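PDB 5EHK: lantibiotic dehydratase from Microbispora corallina, which probably uses glutamyl-tRNA to activate and then dehydrate serine and threonine residues of the precursor peptide of the lantibiotic NAI-107. Local coordinates for residues P909-Y914 and F922-F927; A994-S999 and S1068-L1073. All coordinates share one frame; numbering follows the deposited sequence.

Contact 1: P909-Y914 and F922-F927; sequences PEYERY and FTETAF
The Y911 hydroxyl donates a hydrogen bond to the carboxylate of E924, with OH and OE2 2.7 Å apart. It reaches OE2 on the anti side and 29° out of the carboxylate plane, and the ring stands almost perpendicular to that plane. A bend at chi2 (-66°) brings the carboxylate to the phenol. R870, on strand 864-872, forms a salt bridge to OE1, so each carboxylate oxygen has its own partner. P909 CB lies over one face of the Y911 ring, and W819 of strand 819-824 touches both Y911 and E924.

Beside this polar pair, Y914 turns one ring face to two residues a helical turn apart, T923 and F927. The edge of F927 points at that face in a T-shaped stack with planes at 88° and centroids 5.1 Å apart; its CZ lies 3.4 Å from CZ of Y914, over the phenol end. Nearer the CB end, T923 CG2 makes a CH-pi contact 4.1 Å from the ring centroid. CG2 stands anti to the threonine's backbone N and faces the ring, while OG1, beside that N, turns to a water. This water accepts from T923 OG1 and donates to Y914 O, at 2.7 Å from each atom, linking the turn to the helix.

A short 3-10 segment, 911-913, in the connection between strand 902-905 and helix 920-942 thus packs back on that helix. With an arginine on one oxygen and a phenol on the other, the E924 carboxylate is probably stabilised as an anion, while the Y914 carbonyl is satisfied through water.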
loop_
_atom_site.group_PDB
_atom_site.type_symbol
_atom_site.label_atom_id
_atom_site.label_comp_id
_atom_site.label_asym_id
_atom_site.label_seq_id
_atom_site.Cartn_x
_atom_site.Cartn_y
_atom_site.Cartn_z
ATOM N N PRO A 909 -12.925 -21.961 19.600
ATOM C CA PRO A 909 -13.673 -22.894 18.739
ATOM C C PRO A 909 -14.971 -22.275 18.232
ATOM O O PRO A 909 -15.719 -21.690 19.015
ATOM C CB PRO A 909 -14.003 -24.057 19.682
ATOM C CG PRO A 909 -14.053 -23.427 21.036
ATOM C CD PRO A 909 -12.999 -22.347 21.019
ATOM N N GLU A 910 -15.226 -22.371 16.937
ATOM C CA GLU A 910 -16.422 -21.757 16.376
ATOM C C GLU A 910 -17.491 -22.808 16.022
ATOM O O GLU A 910 -17.789 -23.040 14.848
ATOM C CB GLU A 910 -16.065 -20.886 15.169
ATOM C CG GLU A 910 -15.027 -21.507 14.225
ATOM C CD GLU A 910 -14.416 -20.487 13.271
ATOM O OE1 GLU A 910 -14.316 -19.289 13.643
ATOM O OE2 GLU A 910 -14.040 -20.889 12.142
ATOM N N TYR A 911 -18.050 -23.459 17.037
ATOM C CA TYR A 911 -18.984 -24.554 16.801
ATOM C C TYR A 911 -20.224 -24.129 16.034
ATOM O O TYR A 911 -20.857 -24.953 15.384
ATOM C CB TYR A 911 -19.369 -25.194 18.115
ATOM C CG TYR A 911 -18.202 -25.888 18.756
ATOM C CD1 TYR A 911 -17.377 -26.727 18.013
ATOM C CD2 TYR A 911 -17.897 -25.680 20.089
ATOM C CE1 TYR A 911 -16.314 -27.356 18.587
ATOM C CE2 TYR A 911 -16.819 -26.296 20.671
ATOM C CZ TYR A 911 -16.030 -27.138 19.922
ATOM O OH TYR A 911 -14.950 -27.763 20.523
ATOM N N GLU A 912 -20.563 -22.845 16.097
ATOM C CA GLU A 912 -21.704 -22.325 15.347
ATOM C C GLU A 912 -21.604 -22.599 13.831
ATOM O O GLU A 912 -22.608 -22.926 13.203
ATOM C CB GLU A 912 -21.989 -20.844 15.674
ATOM C CG GLU A 912 -20.829 -19.869 15.419
ATOM C CD GLU A 912 -19.771 -19.872 16.535
ATOM O OE1 GLU A 912 -20.012 -20.503 17.593
ATOM O OE2 GLU A 912 -18.695 -19.246 16.351
ATOM N N ARG A 913 -20.405 -22.516 13.253
ATOM C CA ARG A 913 -20.227 -22.937 11.859
ATOM C C ARG A 913 -20.539 -24.432 11.687
ATOM O O ARG A 913 -20.853 -24.891 10.583
ATOM C CB ARG A 913 -18.805 -22.688 11.352
ATOM C CG ARG A 913 -18.363 -21.243 11.293
ATOM C CD ARG A 913 -16.940 -21.171 10.753
ATOM N NE ARG A 913 -16.870 -21.654 9.374
ATOM C CZ ARG A 913 -16.832 -20.858 8.305
ATOM N NH1 ARG A 913 -16.816 -19.541 8.465
ATOM N NH2 ARG A 913 -16.778 -21.371 7.075
ATOM N N TYR A 914 -20.427 -25.199 12.768
ATOM C CA TYR A 914 -20.585 -26.646 12.667
ATOM C C TYR A 914 -21.772 -27.190 13.461
ATOM O O TYR A 914 -21.663 -28.230 14.116
ATOM C CB TYR A 914 -19.290 -27.355 13.075
ATOM C CG TYR A 914 -18.140 -26.963 12.194
ATOM C CD1 TYR A 914 -17.757 -27.748 11.118
ATOM C CD2 TYR A 914 -17.452 -25.782 12.425
ATOM C CE1 TYR A 914 -16.705 -27.362 10.313
ATOM C CE2 TYR A 914 -16.411 -25.388 11.634
ATOM C CZ TYR A 914 -16.040 -26.170 10.579
ATOM O OH TYR A 914 -14.990 -25.757 9.797
ATOM N N PHE A 922 -18.586 -34.283 17.545
ATOM C CA PHE A 922 -18.535 -34.796 16.178
ATOM C C PHE A 922 -17.613 -33.929 15.316
ATOM O O PHE A 922 -16.897 -34.431 14.445
ATOM C CB PHE A 922 -19.938 -34.868 15.572
ATOM C CG PHE A 922 -20.884 -35.748 16.340
ATOM C CD1 PHE A 922 -20.882 -37.126 16.148
ATOM C CD2 PHE A 922 -21.775 -35.203 17.265
ATOM C CE1 PHE A 922 -21.759 -37.941 16.853
ATOM C CE2 PHE A 922 -22.649 -36.026 17.985
ATOM C CZ PHE A 922 -22.648 -37.391 17.770
ATOM N N THR A 923 -17.629 -32.626 15.583
ATOM C CA THR A 923 -16.749 -31.709 14.886
ATOM C C THR A 923 -15.285 -31.970 15.230
ATOM O O THR A 923 -14.458 -32.091 14.334
ATOM C CB THR A 923 -17.111 -30.242 15.162
ATOM O OG1 THR A 923 -18.483 -30.011 14.812
ATOM C CG2 THR A 923 -16.201 -29.296 14.352
ATOM N N GLU A 924 -14.955 -32.065 16.513
ATOM C CA GLU A 924 -13.566 -32.304 16.892
ATOM C C GLU A 924 -13.065 -33.589 16.270
ATOM O O GLU A 924 -11.931 -33.692 15.806
ATOM C CB GLU A 924 -13.396 -32.358 18.410
ATOM C CG GLU A 924 -13.707 -31.029 19.105
ATOM C CD GLU A 924 -12.730 -29.927 18.745
ATOM O OE1 GLU A 924 -11.564 -30.253 18.467
ATOM O OE2 GLU A 924 -13.115 -28.732 18.745
ATOM N N THR A 925 -13.932 -34.577 16.240
ATOM C CA THR A 925 -13.535 -35.860 15.702
ATOM C C THR A 925 -13.283 -35.810 14.209
ATOM O O THR A 925 -12.242 -36.298 13.725
ATOM C CB THR A 925 -14.535 -36.933 16.083
ATOM O OG1 THR A 925 -14.378 -37.203 17.481
ATOM C CG2 THR A 925 -14.271 -38.220 15.326
ATOM N N ALA A 926 -14.206 -35.188 13.486
ATOM C CA ALA A 926 -13.986 -34.983 12.068
ATOM C C ALA A 926 -12.623 -34.304 11.815
ATOM O O ALA A 926 -11.812 -34.799 11.027
ATOM C CB ALA A 926 -15.119 -34.186 11.466
ATOM N N PHE A 927 -12.363 -33.207 12.526
ATOM C CA PHE A 927 -11.101 -32.485 12.410
ATOM C C PHE A 927 -9.906 -33.376 12.735
ATOM O O PHE A 927 -8.923 -33.367 12.003
ATOM C CB PHE A 927 -11.081 -31.267 13.330
ATOM C CG PHE A 927 -11.987 -30.160 12.902
ATOM C CD1 PHE A 927 -12.752 -30.265 11.752
ATOM C CD2 PHE A 927 -12.057 -28.994 13.637
ATOM C CE1 PHE A 927 -13.585 -29.233 11.351
ATOM C CE2 PHE A 927 -12.887 -27.968 13.236
ATOM C CZ PHE A 927 -13.652 -28.093 12.090
HETATM O O HOH W 1 -20.075 -28.376 16.233
#

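Contact 2: A994-S999 and S1068-L1073; sequences AAWMSS and STQLRL
Largely apolar packing joins 994-999, which includes the last part of helix 992-997, to the first turns of helix 1068-1085, in the helical part of the C-terminal region; the polar link between them is a single water. The six-membered end of the W996 indole carries much of the packing. Its CH2 corner meets Q1070, whose CG lies in the indole plane at the edge, 3.8 Å from CH2. The Q1070 amide is turned by 83° against the indole, and OE1 is spoken for by A969 N.

L1071 CD1 touches two partners, 3.8 Å from W996 CZ3 at the ring edge and 3.6 Å from S999 CB. The serine packs through its CB, and its hydroxyl turns to its own backbone. A first torsion of 58° swings OG back to where it donates to W996 O at 2.6 Å, in the carbonyl plane and on a lone pair. S999 N donates to the same oxygen, so two bonds from one residue grip this carbonyl. The water then spans the gap, donating to S999 OG at 3.2 Å and to L1071 O at 3.0 Å.

Further neighbours fix the tryptophan. Its NE1 is hydrogen-bonded to G966 O, just beyond helix 950-965, and its ring meets that of F965 at a steep angle. Y1057 of helix 1044-1059 touches Q1070, and M997 packs on L1097, A1100 and V1104 of helix 1090-1109, so the contact lies amid helices 950-965, 1044-1059 and 1090-1109.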
loop_
_atom_site.group_PDB
_atom_site.type_symbol
_atom_site.label_atom_id
_atom_site.label_comp_id
_atom_site.label_asym_id
_atom_site.label_seq_id
_atom_site.Cartn_x
_atom_site.Cartn_y
_atom_site.Cartn_z
ATOM N N ALA A 994 -23.198 -36.022 -4.903
ATOM C CA ALA A 994 -23.648 -35.002 -5.846
ATOM C C ALA A 994 -24.435 -33.913 -5.113
ATOM O O ALA A 994 -24.341 -32.735 -5.463
ATOM C CB ALA A 994 -24.446 -35.612 -6.990
ATOM N N ALA A 995 -25.217 -34.323 -4.117
ATOM C CA ALA A 995 -25.977 -33.390 -3.281
ATOM C C ALA A 995 -25.064 -32.291 -2.793
ATOM O O ALA A 995 -25.145 -31.156 -3.243
ATOM C CB ALA A 995 -26.598 -34.112 -2.093
ATOM N N TRP A 996 -24.150 -32.655 -1.901
ATOM C CA TRP A 996 -23.244 -31.684 -1.299
ATOM C C TRP A 996 -22.275 -31.006 -2.282
ATOM O O TRP A 996 -22.089 -29.791 -2.224
ATOM C CB TRP A 996 -22.496 -32.328 -0.141
ATOM C CG TRP A 996 -23.418 -32.843 0.899
ATOM C CD1 TRP A 996 -23.572 -34.144 1.296
ATOM C CD2 TRP A 996 -24.323 -32.071 1.689
ATOM N NE1 TRP A 996 -24.524 -34.224 2.282
ATOM C CE2 TRP A 996 -25.001 -32.965 2.539
ATOM C CE3 TRP A 996 -24.626 -30.713 1.758
ATOM C CZ2 TRP A 996 -25.959 -32.542 3.447
ATOM C CZ3 TRP A 996 -25.577 -30.298 2.652
ATOM C CH2 TRP A 996 -26.233 -31.207 3.489
ATOM N N MET A 997 -21.694 -31.762 -3.206
ATOM C CA MET A 997 -20.788 -31.152 -4.169
ATOM C C MET A 997 -21.494 -30.093 -5.029
ATOM O O MET A 997 -20.840 -29.250 -5.634
ATOM C CB MET A 997 -20.132 -32.206 -5.069
ATOM C CG MET A 997 -19.155 -33.123 -4.358
ATOM S SD MET A 997 -17.919 -32.252 -3.370
ATOM C CE MET A 997 -17.117 -31.197 -4.578
ATOM N N SER A 998 -22.821 -30.111 -5.075
ATOM C CA SER A 998 -23.525 -29.137 -5.904
ATOM C C SER A 998 -23.618 -27.770 -5.237
ATOM O O SER A 998 -23.819 -26.753 -5.921
ATOM C CB SER A 998 -24.903 -29.640 -6.351
ATOM O OG SER A 998 -24.784 -30.793 -7.167
ATOM N N SER A 999 -23.490 -27.749 -3.909
ATOM C CA SER A 999 -23.612 -26.504 -3.142
ATOM C C SER A 999 -22.288 -25.740 -3.191
ATOM O O SER A 999 -22.129 -24.668 -2.599
ATOM C CB SER A 999 -23.951 -26.800 -1.688
ATOM O OG SER A 999 -22.955 -27.629 -1.126
ATOM N N SER A 1068 -29.992 -22.792 5.521
ATOM C CA SER A 1068 -28.593 -22.400 5.356
ATOM C C SER A 1068 -27.602 -23.105 6.282
ATOM O O SER A 1068 -26.441 -23.252 5.920
ATOM C CB SER A 1068 -28.446 -20.885 5.550
ATOM O OG SER A 1068 -28.992 -20.171 4.460
ATOM N N THR A 1069 -28.053 -23.545 7.454
ATOM C CA THR A 1069 -27.160 -24.185 8.412
ATOM C C THR A 1069 -26.422 -25.385 7.807
ATOM O O THR A 1069 -25.186 -25.411 7.813
ATOM C CB THR A 1069 -27.899 -24.607 9.694
ATOM O OG1 THR A 1069 -28.430 -23.448 10.346
ATOM C CG2 THR A 1069 -26.959 -25.308 10.648
ATOM N N GLN A 1070 -27.161 -26.339 7.239
ATOM C CA GLN A 1070 -26.520 -27.537 6.700
ATOM C C GLN A 1070 -25.629 -27.244 5.481
ATOM O O GLN A 1070 -24.569 -27.854 5.344
ATOM C CB GLN A 1070 -27.511 -28.675 6.415
ATOM C CG GLN A 1070 -28.392 -28.529 5.189
ATOM C CD GLN A 1070 -29.395 -29.671 5.074
ATOM O OE1 GLN A 1070 -29.268 -30.675 5.763
ATOM N NE2 GLN A 1070 -30.365 -29.542 4.169
ATOM N N LEU A 1071 -26.044 -26.322 4.609
ATOM C CA LEU A 1071 -25.205 -25.937 3.465
ATOM C C LEU A 1071 -23.878 -25.294 3.852
ATOM O O LEU A 1071 -22.870 -25.472 3.177
ATOM C CB LEU A 1071 -25.937 -25.002 2.500
ATOM C CG LEU A 1071 -26.282 -25.506 1.095
ATOM C CD1 LEU A 1071 -26.303 -27.008 1.004
ATOM C CD2 LEU A 1071 -27.597 -24.933 0.619
ATOM N N ARG A 1072 -23.891 -24.515 4.918
ATOM C CA ARG A 1072 -22.685 -23.882 5.401
ATOM C C ARG A 1072 -21.796 -24.890 6.141
ATOM O O ARG A 1072 -20.574 -24.847 6.030
ATOM C CB ARG A 1072 -23.030 -22.682 6.288
ATOM C CG ARG A 1072 -21.913 -22.259 7.244
ATOM C CD ARG A 1072 -22.344 -21.034 8.033
ATOM N NE ARG A 1072 -21.216 -20.254 8.538
ATOM C CZ ARG A 1072 -20.508 -19.393 7.809
ATOM N NH1 ARG A 1072 -20.787 -19.203 6.522
ATOM N NH2 ARG A 1072 -19.510 -18.723 8.371
ATOM N N LEU A 1073 -22.417 -25.795 6.892
ATOM C CA LEU A 1073 -21.679 -26.791 7.666
ATOM C C LEU A 1073 -20.823 -27.664 6.769
ATOM O O LEU A 1073 -19.594 -27.702 6.913
ATOM C CB LEU A 1073 -22.656 -27.686 8.429
ATOM C CG LEU A 1073 -22.194 -28.608 9.554
ATOM C CD1 LEU A 1073 -23.432 -29.110 10.277
ATOM C CD2 LEU A 1073 -21.373 -29.787 9.082
HETATM O O HOH W 2 -21.145 -25.643 0.686
#

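Overall arrangement
Both contacts belong to the C-terminal family region, with centres about 16 Å apart, and helix 1068-1085 connects them. It supplies one side of contact 2, and its next turns cover Y914 of contact 1 through S1076, L1077 and M1080; L1073 CG also lies 4.0 Å from Y914 CA. Contact 1 is the more buried, set beside the antiparallel sheet with strands 819-824 and 864-872, and it combines a charged carboxylate, a direct hydrogen bond and aromatic stacking. Contact 2 is partly buried among helices and relies on the edge of an indole, a leucine methyl and bridging water. Each uses one water to reach a backbone carbonyl.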